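Local coordinates for protein LpxE (Aquifex aeolicus, PDB 6EBU) that probably acts as a membrane-embedded lipid A 1-phosphatase of the PAP2 family, hydrolysing the phosphate at the 1-position of lipid A, at residues 111-116 with 134-139. The protein carries 1 engineered substitution. Numbering follows the deposited sequence.
With BOG (octyl beta-D-glucopyranoside), chain D.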
ATOM      1  N   ALA A 111       2.912  -0.069   0.103  1.00 28.25           N
ATOM      2  CA  ALA A 111       4.270  -0.584   0.255  1.00 26.98           C
ATOM      3  C   ALA A 111       4.355  -1.598   1.392  1.00 33.77           C
ATOM      4  O   ALA A 111       4.965  -2.663   1.244  1.00 36.91           O
ATOM      5  CB  ALA A 111       5.242   0.575   0.482  1.00 26.00           C
ATOM      6  N   MET A 112       3.741  -1.285   2.537  1.00 39.38           N
ATOM      7  CA  MET A 112       3.747  -2.220   3.660  1.00 41.17           C
ATOM      8  C   MET A 112       2.999  -3.501   3.313  1.00 34.19           C
ATOM      9  O   MET A 112       3.466  -4.606   3.619  1.00 31.78           O
ATOM     10  CB  MET A 112       3.132  -1.561   4.898  1.00 34.54           C
ATOM     11  CG  MET A 112       3.172  -2.429   6.150  1.00 31.74           C
ATOM     12  SD  MET A 112       1.882  -2.034   7.356  1.00 29.27           S
ATOM     13  CE  MET A 112       0.449  -2.772   6.576  1.00 36.63           C
ATOM     14  N   ALA A 113       1.838  -3.374   2.666  1.00 29.29           N
ATOM     15  CA  ALA A 113       1.039  -4.550   2.336  1.00 34.53           C
ATOM     16  C   ALA A 113       1.776  -5.466   1.368  1.00 30.07           C
ATOM     17  O   ALA A 113       1.750  -6.692   1.521  1.00 36.81           O
ATOM     18  CB  ALA A 113      -0.310  -4.121   1.758  1.00 28.87           C
ATOM     19  N   PHE A 114       2.447  -4.893   0.367  1.00 34.47           N
ATOM     20  CA  PHE A 114       3.227  -5.714  -0.553  1.00 37.15           C
ATOM     21  C   PHE A 114       4.512  -6.217   0.089  1.00 36.93           C
ATOM     22  O   PHE A 114       5.026  -7.267  -0.307  1.00 41.06           O
ATOM     23  CB  PHE A 114       3.533  -4.933  -1.833  1.00 41.96           C
ATOM     24  CG  PHE A 114       2.440  -5.017  -2.861  1.00 38.16           C
ATOM     25  CD1 PHE A 114       1.364  -4.144  -2.819  1.00 28.26           C
ATOM     26  CD2 PHE A 114       2.475  -5.983  -3.853  1.00 36.68           C
ATOM     27  CE1 PHE A 114       0.349  -4.225  -3.757  1.00 40.99           C
ATOM     28  CE2 PHE A 114       1.463  -6.070  -4.795  1.00 36.27           C
ATOM     29  CZ  PHE A 114       0.399  -5.190  -4.746  1.00 35.34           C
ATOM     30  N   THR A 115       5.038  -5.492   1.079  1.00 35.60           N
ATOM     31  CA  THR A 115       6.156  -6.008   1.862  1.00 36.23           C
ATOM     32  C   THR A 115       5.732  -7.227   2.669  1.00 33.13           C
ATOM     33  O   THR A 115       6.444  -8.238   2.715  1.00 39.63           O
ATOM     34  CB  THR A 115       6.695  -4.921   2.791  1.00 40.87           C
ATOM     35  OG1 THR A 115       7.049  -3.763   2.029  1.00 41.96           O
ATOM     36  CG2 THR A 115       7.906  -5.421   3.532  1.00 35.42           C
ATOM     37  N   ILE A 116       4.573  -7.141   3.321  1.00 37.78           N
ATOM     38  CA  ILE A 116       4.038  -8.279   4.060  1.00 34.17           C
ATOM     39  C   ILE A 116       3.810  -9.458   3.123  1.00 35.16           C
ATOM     40  O   ILE A 116       4.230 -10.588   3.401  1.00 34.71           O
ATOM     41  CB  ILE A 116       2.742  -7.875   4.787  1.00 36.20           C
ATOM     42  CG1 ILE A 116       3.044  -6.847   5.879  1.00 29.53           C
ATOM     43  CG2 ILE A 116       2.034  -9.100   5.354  1.00 30.89           C
ATOM     44  CD1 ILE A 116       1.809  -6.201   6.475  1.00 25.44           C
ATOM     45  N   LEU A 134      -3.602 -10.989  -3.010  1.00 37.47           N
ATOM     46  CA  LEU A 134      -4.908 -10.356  -3.164  1.00 37.37           C
ATOM     47  C   LEU A 134      -5.120  -9.293  -2.095  1.00 37.15           C
ATOM     48  O   LEU A 134      -5.685  -8.227  -2.369  1.00 34.09           O
ATOM     49  CB  LEU A 134      -6.024 -11.397  -3.103  1.00 36.20           C
ATOM     50  CG  LEU A 134      -7.426 -10.804  -3.273  1.00 40.71           C
ATOM     51  CD1 LEU A 134      -7.667 -10.403  -4.724  1.00 46.44           C
ATOM     52  CD2 LEU A 134      -8.499 -11.761  -2.781  1.00 46.15           C
ATOM     53  N   TYR A 135      -4.673  -9.569  -0.868  1.00 34.18           N
ATOM     54  CA  TYR A 135      -4.754  -8.572   0.194  1.00 30.99           C
ATOM     55  C   TYR A 135      -3.949  -7.329  -0.169  1.00 27.66           C
ATOM     56  O   TYR A 135      -4.435  -6.201  -0.037  1.00 31.77           O
ATOM     57  CB  TYR A 135      -4.265  -9.183   1.510  1.00 29.89           C
ATOM     58  CG  TYR A 135      -3.543  -8.215   2.418  1.00 33.71           C
ATOM     59  CD1 TYR A 135      -4.246  -7.319   3.207  1.00 32.08           C
ATOM     60  CD2 TYR A 135      -2.154  -8.203   2.486  1.00 35.13           C
ATOM     61  CE1 TYR A 135      -3.589  -6.432   4.039  1.00 36.27           C
ATOM     62  CE2 TYR A 135      -1.489  -7.320   3.313  1.00 36.32           C
ATOM     63  CZ  TYR A 135      -2.211  -6.436   4.087  1.00 38.17           C
ATOM     64  OH  TYR A 135      -1.551  -5.553   4.912  1.00 37.86           O
ATOM     65  N   ALA A 136      -2.719  -7.523  -0.653  1.00 32.04           N
ATOM     66  CA  ALA A 136      -1.896  -6.390  -1.064  1.00 32.06           C
ATOM     67  C   ALA A 136      -2.542  -5.619  -2.207  1.00 29.99           C
ATOM     68  O   ALA A 136      -2.505  -4.383  -2.230  1.00 30.26           O
ATOM     69  CB  ALA A 136      -0.501  -6.871  -1.467  1.00 28.96           C
ATOM     70  N   PHE A 137      -3.139  -6.329  -3.168  1.00 38.04           N
ATOM     71  CA  PHE A 137      -3.796  -5.653  -4.281  1.00 35.14           C
ATOM     72  C   PHE A 137      -4.981  -4.827  -3.800  1.00 34.05           C
ATOM     73  O   PHE A 137      -5.178  -3.691  -4.248  1.00 39.72           O
ATOM     74  CB  PHE A 137      -4.244  -6.674  -5.329  1.00 49.05           C
ATOM     75  CG  PHE A 137      -5.283  -6.148  -6.279  1.00 51.18           C
ATOM     76  CD1 PHE A 137      -4.913  -5.392  -7.380  1.00 58.96           C
ATOM     77  CD2 PHE A 137      -6.630  -6.401  -6.067  1.00 50.07           C
ATOM     78  CE1 PHE A 137      -5.867  -4.899  -8.256  1.00 53.16           C
ATOM     79  CE2 PHE A 137      -7.587  -5.911  -6.937  1.00 57.66           C
ATOM     80  CZ  PHE A 137      -7.205  -5.159  -8.033  1.00 49.97           C
ATOM     81  N   LEU A 138      -5.782  -5.383  -2.888  1.00 33.89           N
ATOM     82  CA  LEU A 138      -6.959  -4.669  -2.402  1.00 35.42           C
ATOM     83  C   LEU A 138      -6.578  -3.422  -1.615  1.00 35.53           C
ATOM     84  O   LEU A 138      -7.297  -2.419  -1.669  1.00 33.82           O
ATOM     85  CB  LEU A 138      -7.823  -5.598  -1.547  1.00 39.73           C
ATOM     86  CG  LEU A 138      -8.618  -6.659  -2.313  1.00 42.84           C
ATOM     87  CD1 LEU A 138      -9.374  -7.565  -1.355  1.00 42.12           C
ATOM     88  CD2 LEU A 138      -9.571  -6.006  -3.306  1.00 41.87           C
ATOM     89  N   ILE A 139      -5.464  -3.462  -0.880  1.00 34.65           N
ATOM     90  CA  ILE A 139      -4.985  -2.260  -0.203  1.00 33.56           C
ATOM     91  C   ILE A 139      -4.638  -1.187  -1.226  1.00 34.53           C
ATOM     92  O   ILE A 139      -5.064  -0.031  -1.109  1.00 34.43           O
ATOM     93  CB  ILE A 139      -3.781  -2.588   0.700  1.00 30.89           C
ATOM     94  CG1 ILE A 139      -4.224  -3.430   1.896  1.00 26.16           C
ATOM     95  CG2 ILE A 139      -3.115  -1.308   1.179  1.00 29.37           C
ATOM     96  CD1 ILE A 139      -5.222  -2.730   2.784  1.00 28.29           C
TER
HETATM   97  O1  BOG D 203       3.076  -3.706  -9.549  0.58 57.18           O
HETATM   98  C1' BOG D 203       1.796  -4.180  -9.134  0.58 60.36           C
HETATM   99  C2' BOG D 203       0.934  -2.988  -8.661  0.58 56.60           C
HETATM  100  C3' BOG D 203      -0.386  -3.507  -8.008  0.58 53.31           C
HETATM  101  C4' BOG D 203      -1.174  -2.301  -7.427  0.58 48.14           C
HETATM  102  C5' BOG D 203      -2.674  -2.652  -7.339  0.58 47.39           C
HETATM  103  C6' BOG D 203      -3.514  -1.366  -7.480  0.58 47.15           C
HETATM  104  C7' BOG D 203      -4.543  -1.553  -8.592  0.58 51.10           C
HETATM  105  C8' BOG D 203      -5.591  -0.443  -8.515  0.58 45.33           C
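Phe114 lays one face of its ring over the methyl of Ala136, a CH-pi contact in which Ala136 CB stands 3.5 Å from the centroid of the Phe114 ring, almost on its normal. With CG beside the backbone N (chi1 -86°), the ring reaches across to helix 126-145, where Phe114 CZ lies 3.8 Å from C3' of an octyl glucoside, approached obliquely. Phe137 touches the same chain through CD1, 3.5 Å from BOG C5', so two aromatic residues, one from each helix, pack on the detergent tail. Replacing Phe114 with an alanine would probably leave the Ala136 methyl without its aromatic cover and the detergent chain without an aromatic neighbour. The helices run antiparallel with axes 8.4 Å apart, a spacing that suits small residues: Ala113 and Ala136 face each other, their CA atoms 4.9 Å apart. Ile139 suits its place because its branched CB fills in beside the Ala113 methyl, 3.9 Å from Ala113 CB. Tyr135 offers a flat ring, its CE2 3.7 Å from Ala113 CB, and a hydroxyl that passes near Met112 CE and Ile116 CD1 and is satisfied by a hydrogen bond to Leu40 O. No hydrogen bond joins the two segments; methyl-on-ring and alkyl packing make the contact, which within this PAP2-family membrane protein probably rests on dispersion and on the exclusion of polar groups.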